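Local coordinates for protein leucine aminopeptidase 2 (Saccharomyces cerevisiae, PDB 2XQ0) that cleaves the N-terminal residue from di- and tripeptides as a zinc aminopeptidase of the M1 family and has low epoxide hydrolase activity in vitro, at residues Gln198-Ala210 against Gly274-Pro286. Sequence-based numbering, arbitrary orientation.
With BES (2-(3-amino-2-hydroxy-4-phenyl-butyrylamino)-4-methyl-pentanoic acid), chain B.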
ATOM      1  N   GLN A 198      14.711  -1.554  16.522  1.00 19.56           N
ATOM      2  CA  GLN A 198      13.256  -1.683  16.446  1.00 21.77           C
ATOM      3  C   GLN A 198      12.870  -2.549  17.624  1.00 26.16           C
ATOM      4  O   GLN A 198      13.064  -3.758  17.588  1.00 23.91           O
ATOM      5  CB  GLN A 198      12.794  -2.329  15.131  1.00 19.80           C
ATOM      6  CG  GLN A 198      11.259  -2.475  15.035  1.00 21.30           C
ATOM      7  CD  GLN A 198      10.544  -1.186  15.437  1.00 27.85           C
ATOM      8  OE1 GLN A 198      10.079  -1.050  16.571  1.00 26.48           O
ATOM      9  NE2 GLN A 198      10.484  -0.222  14.517  1.00 22.42           N
ATOM     10  N   LYS A 199      12.391  -1.930  18.700  1.00 25.62           N
ATOM     11  CA  LYS A 199      12.157  -2.670  19.940  1.00 26.26           C
ATOM     12  C   LYS A 199      10.779  -3.346  20.005  1.00 29.80           C
ATOM     13  O   LYS A 199      10.533  -4.164  20.890  1.00 26.68           O
ATOM     14  CB  LYS A 199      12.415  -1.791  21.173  1.00 31.90           C
ATOM     15  CG  LYS A 199      13.827  -1.225  21.228  1.00 43.30           C
ATOM     16  CD  LYS A 199      14.298  -0.930  22.656  1.00 51.27           C
ATOM     17  CE  LYS A 199      13.841   0.431  23.141  1.00 61.77           C
ATOM     18  NZ  LYS A 199      14.573   0.849  24.379  1.00 69.93           N
ATOM     19  N   VAL A 200       9.889  -3.016  19.067  1.00 21.90           N
ATOM     20  CA  VAL A 200       8.610  -3.715  18.933  1.00 21.25           C
ATOM     21  C   VAL A 200       8.796  -4.811  17.889  1.00 26.46           C
ATOM     22  O   VAL A 200       9.327  -4.528  16.823  1.00 30.39           O
ATOM     23  CB  VAL A 200       7.503  -2.751  18.414  1.00 29.91           C
ATOM     24  CG1 VAL A 200       6.197  -3.509  18.174  1.00 26.39           C
ATOM     25  CG2 VAL A 200       7.313  -1.587  19.357  1.00 24.64           C
ATOM     26  N   PRO A 201       8.402  -6.074  18.194  1.00 30.47           N
ATOM     27  CA  PRO A 201       8.670  -7.137  17.214  1.00 27.09           C
ATOM     28  C   PRO A 201       7.935  -6.884  15.900  1.00 24.58           C
ATOM     29  O   PRO A 201       6.773  -6.470  15.927  1.00 25.36           O
ATOM     30  CB  PRO A 201       8.117  -8.409  17.884  1.00 25.46           C
ATOM     31  CG  PRO A 201       7.979  -8.086  19.323  1.00 32.34           C
ATOM     32  CD  PRO A 201       7.826  -6.593  19.448  1.00 27.94           C
ATOM     33  N   ILE A 202       8.602  -7.117  14.771  1.00 24.32           N
ATOM     34  CA  ILE A 202       7.983  -6.900  13.459  1.00 16.95           C
ATOM     35  C   ILE A 202       8.248  -8.057  12.476  1.00 21.05           C
ATOM     36  O   ILE A 202       9.233  -8.782  12.626  1.00 20.86           O
ATOM     37  CB  ILE A 202       8.405  -5.536  12.836  1.00 18.91           C
ATOM     38  CG1 ILE A 202       9.938  -5.413  12.655  1.00 17.00           C
ATOM     39  CG2 ILE A 202       7.864  -4.359  13.681  1.00 25.78           C
ATOM     40  CD1 ILE A 202      10.348  -4.299  11.659  1.00 20.49           C
ATOM     41  N   PRO A 203       7.339  -8.263  11.500  1.00 18.91           N
ATOM     42  CA  PRO A 203       7.569  -9.212  10.400  1.00 16.86           C
ATOM     43  C   PRO A 203       8.619  -8.648   9.424  1.00 23.14           C
ATOM     44  O   PRO A 203       8.797  -7.428   9.336  1.00 20.92           O
ATOM     45  CB  PRO A 203       6.196  -9.304   9.720  1.00 22.08           C
ATOM     46  CG  PRO A 203       5.536  -8.010  10.016  1.00 27.06           C
ATOM     47  CD  PRO A 203       6.044  -7.566  11.369  1.00 23.55           C
ATOM     48  N   ALA A 204       9.305  -9.525   8.702  1.00 20.43           N
ATOM     49  CA  ALA A 204      10.339  -9.095   7.757  1.00 25.80           C
ATOM     50  C   ALA A 204       9.806  -8.141   6.682  1.00 16.44           C
ATOM     51  O   ALA A 204      10.552  -7.303   6.176  1.00 19.61           O
ATOM     52  CB  ALA A 204      11.009 -10.313   7.094  1.00 22.69           C
ATOM     53  N   TYR A 205       8.535  -8.280   6.313  1.00 18.07           N
ATOM     54  CA  TYR A 205       8.033  -7.529   5.159  1.00 12.84           C
ATOM     55  C   TYR A 205       7.937  -6.030   5.506  1.00 17.92           C
ATOM     56  O   TYR A 205       7.829  -5.206   4.622  1.00 20.38           O
ATOM     57  CB  TYR A 205       6.701  -8.075   4.646  1.00 21.71           C
ATOM     58  CG  TYR A 205       5.491  -7.669   5.456  1.00 23.62           C
ATOM     59  CD1 TYR A 205       4.915  -6.410   5.300  1.00 22.63           C
ATOM     60  CD2 TYR A 205       4.924  -8.539   6.360  1.00 23.60           C
ATOM     61  CE1 TYR A 205       3.810  -6.044   6.025  1.00 19.62           C
ATOM     62  CE2 TYR A 205       3.819  -8.177   7.105  1.00 24.43           C
ATOM     63  CZ  TYR A 205       3.266  -6.931   6.930  1.00 28.01           C
ATOM     64  OH  TYR A 205       2.170  -6.565   7.666  1.00 26.50           O
ATOM     65  N   LEU A 206       7.999  -5.703   6.801  1.00 13.27           N
ATOM     66  CA  LEU A 206       7.929  -4.314   7.270  1.00 13.48           C
ATOM     67  C   LEU A 206       9.298  -3.629   7.329  1.00 19.66           C
ATOM     68  O   LEU A 206       9.391  -2.421   7.560  1.00 18.36           O
ATOM     69  CB  LEU A 206       7.272  -4.240   8.645  1.00 16.39           C
ATOM     70  CG  LEU A 206       5.763  -4.500   8.622  1.00 26.34           C
ATOM     71  CD1 LEU A 206       5.201  -4.458  10.030  1.00 28.15           C
ATOM     72  CD2 LEU A 206       5.091  -3.460   7.761  1.00 23.73           C
ATOM     73  N   ILE A 207      10.360  -4.401   7.132  1.00 18.75           N
ATOM     74  CA  ILE A 207      11.683  -3.805   7.126  1.00 21.30           C
ATOM     75  C   ILE A 207      11.748  -2.799   5.994  1.00 16.51           C
ATOM     76  O   ILE A 207      11.233  -3.037   4.893  1.00 20.43           O
ATOM     77  CB  ILE A 207      12.802  -4.833   6.991  1.00 24.95           C
ATOM     78  CG1 ILE A 207      12.926  -5.635   8.291  1.00 24.90           C
ATOM     79  CG2 ILE A 207      14.128  -4.143   6.669  1.00 27.84           C
ATOM     80  CD1 ILE A 207      13.380  -4.766   9.463  1.00 22.69           C
ATOM     81  N   GLY A 208      12.344  -1.652   6.290  1.00 15.80           N
ATOM     82  CA  GLY A 208      12.490  -0.609   5.295  1.00 27.35           C
ATOM     83  C   GLY A 208      13.868   0.001   5.378  1.00 24.08           C
ATOM     84  O   GLY A 208      14.402   0.200   6.477  1.00 23.15           O
ATOM     85  N   ILE A 209      14.460   0.262   4.218  1.00 19.93           N
ATOM     86  CA  ILE A 209      15.750   0.946   4.175  1.00 16.03           C
ATOM     87  C   ILE A 209      15.801   1.881   2.983  1.00 16.39           C
ATOM     88  O   ILE A 209      15.303   1.551   1.901  1.00 21.58           O
ATOM     89  CB  ILE A 209      16.923  -0.069   4.099  1.00 16.56           C
ATOM     90  CG1 ILE A 209      18.264   0.671   4.081  1.00 31.86           C
ATOM     91  CG2 ILE A 209      16.809  -0.902   2.845  1.00 35.95           C
ATOM     92  CD1 ILE A 209      19.454  -0.240   4.289  1.00 46.47           C
ATOM     93  N   ALA A 210      16.393   3.056   3.169  1.00 20.91           N
ATOM     94  CA  ALA A 210      16.686   3.937   2.030  1.00 18.91           C
ATOM     95  C   ALA A 210      17.985   4.669   2.295  1.00 22.21           C
ATOM     96  O   ALA A 210      18.352   4.906   3.447  1.00 22.55           O
ATOM     97  CB  ALA A 210      15.574   4.927   1.784  1.00 17.21           C
ATOM     98  N   GLY A 274       1.693   4.469  -3.116  1.00 25.70           N
ATOM     99  CA  GLY A 274       1.281   5.732  -2.535  1.00 22.88           C
ATOM    100  C   GLY A 274       2.042   5.847  -1.227  1.00 28.04           C
ATOM    101  O   GLY A 274       2.487   6.919  -0.838  1.00 24.00           O
ATOM    102  N   GLY A 275       2.225   4.713  -0.563  1.00 30.27           N
ATOM    103  CA  GLY A 275       2.931   4.706   0.704  1.00 32.19           C
ATOM    104  C   GLY A 275       3.217   3.304   1.167  1.00 28.20           C
ATOM    105  O   GLY A 275       2.649   2.360   0.626  1.00 40.21           O
ATOM    106  N   MET A 276       4.102   3.162   2.154  1.00 20.70           N
ATOM    107  CA  MET A 276       4.396   1.848   2.734  1.00 20.08           C
ATOM    108  C   MET A 276       4.623   2.119   4.197  1.00 27.65           C
ATOM    109  O   MET A 276       5.432   2.983   4.549  1.00 17.96           O
ATOM    110  CB  MET A 276       5.641   1.217   2.124  1.00 17.97           C
ATOM    111  CG  MET A 276       6.057  -0.096   2.783  1.00 26.85           C
ATOM    112  SD  MET A 276       4.769  -1.385   2.750  1.00 36.79           S
ATOM    113  CE  MET A 276       5.164  -2.316   4.232  1.00 38.23           C
ATOM    114  N   GLU A 277       3.913   1.368   5.029  1.00 22.11           N
ATOM    115  CA  GLU A 277       3.849   1.590   6.468  1.00 17.88           C
ATOM    116  C   GLU A 277       5.007   0.986   7.266  1.00 20.46           C
ATOM    117  O   GLU A 277       4.779   0.412   8.326  1.00 26.43           O
ATOM    118  CB  GLU A 277       2.536   0.985   6.980  1.00 20.53           C
ATOM    119  CG  GLU A 277       2.467  -0.577   6.940  1.00 17.03           C
ATOM    120  CD  GLU A 277       1.870  -1.166   5.638  1.00 26.45           C
ATOM    121  OE1 GLU A 277       1.846  -0.477   4.591  1.00 27.86           O
ATOM    122  OE2 GLU A 277       1.423  -2.338   5.666  1.00 32.31           O
ATOM    123  N   SER A 278       6.248   1.103   6.796  1.00 16.73           N
ATOM    124  CA  SER A 278       7.368   0.629   7.597  1.00 16.06           C
ATOM    125  C   SER A 278       7.346   1.334   8.923  1.00 19.71           C
ATOM    126  O   SER A 278       7.258   2.557   8.963  1.00 21.75           O
ATOM    127  CB  SER A 278       8.704   0.911   6.922  1.00 27.08           C
ATOM    128  OG  SER A 278       8.852   0.087   5.796  1.00 30.55           O
ATOM    129  N   PRO A 279       7.422   0.569  10.023  1.00 18.80           N
ATOM    130  CA  PRO A 279       7.424   1.144  11.376  1.00 22.05           C
ATOM    131  C   PRO A 279       8.513   2.170  11.601  1.00 21.67           C
ATOM    132  O   PRO A 279       9.682   1.903  11.333  1.00 20.37           O
ATOM    133  CB  PRO A 279       7.675  -0.068  12.277  1.00 23.54           C
ATOM    134  CG  PRO A 279       7.214  -1.220  11.493  1.00 29.38           C
ATOM    135  CD  PRO A 279       7.480  -0.902  10.050  1.00 23.47           C
ATOM    136  N   ASN A 280       8.124   3.325  12.120  1.00 19.08           N
ATOM    137  CA  ASN A 280       9.034   4.436  12.365  1.00 19.04           C
ATOM    138  C   ASN A 280       9.572   5.112  11.107  1.00 22.35           C
ATOM    139  O   ASN A 280      10.373   6.045  11.202  1.00 29.34           O
ATOM    140  CB  ASN A 280      10.194   4.038  13.284  1.00 27.27           C
ATOM    141  CG  ASN A 280       9.734   3.660  14.686  1.00 29.81           C
ATOM    142  OD1 ASN A 280       9.937   2.536  15.144  1.00 24.51           O
ATOM    143  ND2 ASN A 280       9.118   4.600  15.372  1.00 22.40           N
ATOM    144  N   MET A 281       9.132   4.675   9.928  1.00 19.79           N
ATOM    145  CA  MET A 281       9.525   5.385   8.710  1.00 23.20           C
ATOM    146  C   MET A 281       8.584   5.064   7.571  1.00 22.56           C
ATOM    147  O   MET A 281       8.884   4.230   6.742  1.00 20.17           O
ATOM    148  CB  MET A 281      10.972   5.050   8.300  1.00 18.52           C
ATOM    149  CG  MET A 281      11.586   5.972   7.227  1.00 21.97           C
ATOM    150  SD  MET A 281      11.584   7.750   7.612  1.00 29.13           S
ATOM    151  CE  MET A 281      12.629   7.746   9.082  1.00 23.49           C
ATOM    152  N   THR A 282       7.442   5.730   7.543  1.00 17.78           N
ATOM    153  CA  THR A 282       6.506   5.597   6.435  1.00 14.68           C
ATOM    154  C   THR A 282       7.189   6.035   5.140  1.00 18.46           C
ATOM    155  O   THR A 282       7.820   7.085   5.094  1.00 24.27           O
ATOM    156  CB  THR A 282       5.259   6.480   6.722  1.00 17.99           C
ATOM    157  OG1 THR A 282       4.458   5.825   7.710  1.00 22.09           O
ATOM    158  CG2 THR A 282       4.422   6.684   5.456  1.00 23.61           C
ATOM    159  N   PHE A 283       7.077   5.229   4.088  1.00 15.70           N
ATOM    160  CA  PHE A 283       7.606   5.596   2.788  1.00 15.27           C
ATOM    161  C   PHE A 283       6.456   6.229   2.043  1.00 25.16           C
ATOM    162  O   PHE A 283       5.364   5.672   2.002  1.00 26.05           O
ATOM    163  CB  PHE A 283       8.107   4.376   2.014  1.00 19.47           C
ATOM    164  CG  PHE A 283       9.464   3.893   2.425  1.00 19.02           C
ATOM    165  CD1 PHE A 283       9.901   4.008   3.735  1.00 25.36           C
ATOM    166  CD2 PHE A 283      10.301   3.290   1.494  1.00 25.51           C
ATOM    167  CE1 PHE A 283      11.158   3.553   4.112  1.00 37.78           C
ATOM    168  CE2 PHE A 283      11.557   2.831   1.861  1.00 27.12           C
ATOM    169  CZ  PHE A 283      11.988   2.964   3.174  1.00 33.59           C
ATOM    170  N   ALA A 284       6.679   7.413   1.481  1.00 19.59           N
ATOM    171  CA  ALA A 284       5.604   8.123   0.794  1.00 21.23           C
ATOM    172  C   ALA A 284       5.996   8.585  -0.618  1.00 30.18           C
ATOM    173  O   ALA A 284       7.160   8.892  -0.873  1.00 26.38           O
ATOM    174  CB  ALA A 284       5.142   9.308   1.639  1.00 22.91           C
ATOM    175  N   THR A 285       5.018   8.606  -1.527  1.00 26.85           N
ATOM    176  CA  THR A 285       5.181   9.145  -2.881  1.00 21.74           C
ATOM    177  C   THR A 285       5.231  10.675  -2.820  1.00 23.76           C
ATOM    178  O   THR A 285       4.476  11.301  -2.073  1.00 28.07           O
ATOM    179  CB  THR A 285       4.012   8.694  -3.815  1.00 27.06           C
ATOM    180  OG1 THR A 285       4.138   9.291  -5.111  1.00 32.43           O
ATOM    181  CG2 THR A 285       2.649   9.065  -3.220  1.00 28.87           C
ATOM    182  N   PRO A 286       6.136  11.282  -3.593  1.00 23.18           N
ATOM    183  CA  PRO A 286       6.205  12.748  -3.683  1.00 25.96           C
ATOM    184  C   PRO A 286       4.958  13.338  -4.326  1.00 25.85           C
ATOM    185  O   PRO A 286       4.727  14.537  -4.213  1.00 32.16           O
ATOM    186  CB  PRO A 286       7.408  13.004  -4.598  1.00 27.39           C
ATOM    187  CG  PRO A 286       8.065  11.698  -4.805  1.00 32.68           C
ATOM    188  CD  PRO A 286       7.117  10.610  -4.462  1.00 25.57           C
TER
HETATM  189  N2  BES B 901       1.815  -1.415   1.994  1.00 46.76           N
HETATM  190  C1  BES B 901       0.621  -1.047   1.262  1.00 45.88           C
HETATM  191  C6  BES B 901       0.884  -1.111  -0.243  1.00 46.67           C
HETATM  192  C7  BES B 901       1.200  -2.532  -0.656  1.00 48.03           C
HETATM  193  C8  BES B 901       0.400  -3.576  -0.204  1.00 45.10           C
HETATM  194  C12 BES B 901       2.296  -2.798  -1.470  1.00 51.51           C
HETATM  195  C9  BES B 901       0.690  -4.883  -0.575  1.00 44.27           C
HETATM  196  C11 BES B 901       2.587  -4.109  -1.840  1.00 49.59           C
HETATM  197  C10 BES B 901       1.782  -5.153  -1.394  1.00 44.60           C
HETATM  198  C2  BES B 901       0.143   0.357   1.653  1.00 44.93           C
HETATM  199  O2  BES B 901      -0.114   0.536   3.053  1.00 32.40           O
HETATM  200  C3  BES B 901      -1.106   0.625   0.881  1.00 47.59           C
HETATM  201  O3  BES B 901      -2.168   0.061   1.154  1.00 38.26           O
HETATM  202  N1  BES B 901      -0.870   1.494  -0.094  1.00 55.01           N
HETATM  203  C4  BES B 901      -1.799   2.020  -1.072  1.00 58.17           C
HETATM  204  C13 BES B 901      -2.217   3.359  -0.477  1.00 51.78           C
HETATM  205  C14 BES B 901      -3.728   3.518  -0.381  1.00 54.64           C
HETATM  206  C15 BES B 901      -4.078   4.572   0.664  1.00 48.21           C
HETATM  207  C16 BES B 901      -4.425   2.194  -0.080  1.00 59.03           C
HETATM  208  C5  BES B 901      -1.005   2.268  -2.323  1.00 58.04           C
HETATM  209  O1  BES B 901      -1.592   2.250  -3.428  1.00 58.99           O
HETATM  210  O4  BES B 901       0.229   2.480  -2.210  1.00 49.54           O
HETATM  211  O   HOH W   1       9.725   1.389  17.782  1.00 24.47           O
HETATM  212  O   HOH W   2       1.453  -3.787   7.844  1.00 28.50           O
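The type II turn Ser278-Met281, which follows the substrate-binding Gly274-Glu277, packs through Pro279 on the 3-10 segment 204-206. Leu206 CB meets Pro279 CD at 3.6 Å, the two side chains crossing at about a right angle. Ile202 CG2 reaches Pro279 CG. Beside this, Ser278 OG donates to Leu206 O (3.1 Å), approaching from above the carbonyl plane. At the turn, Gln198 NE2 gives Asn280 OD1 a fairly straight bond of 2.9 Å, with the two amides nearly coplanar. Gln198 CG lies anti to the backbone N (chi1 180°) and the chain bends at chi2, which carries the amide to Asn280. A leucine at Gln198 would probably leave Asn280 OD1 without its amide donor and Val200 N without its side-chain acceptor. Asn280 ND2 bonds to Trp259 O. Strands 275-276 and 282-284 form the edge hairpin of the catalytic domain's mixed sheet. Strand 275-276 carries part of the GXMEN exopeptidase motif of M1 enzymes, which here runs Gly274-Ser278 with serine in the last place. Glu277 OE1 accepts from the bestatin amine N2 at 2.8 Å. Its OE2 is linked through a water to Tyr205 OH. Met276 CE sits 3.7 Å from Leu206 CD2, while its SD faces bestatin.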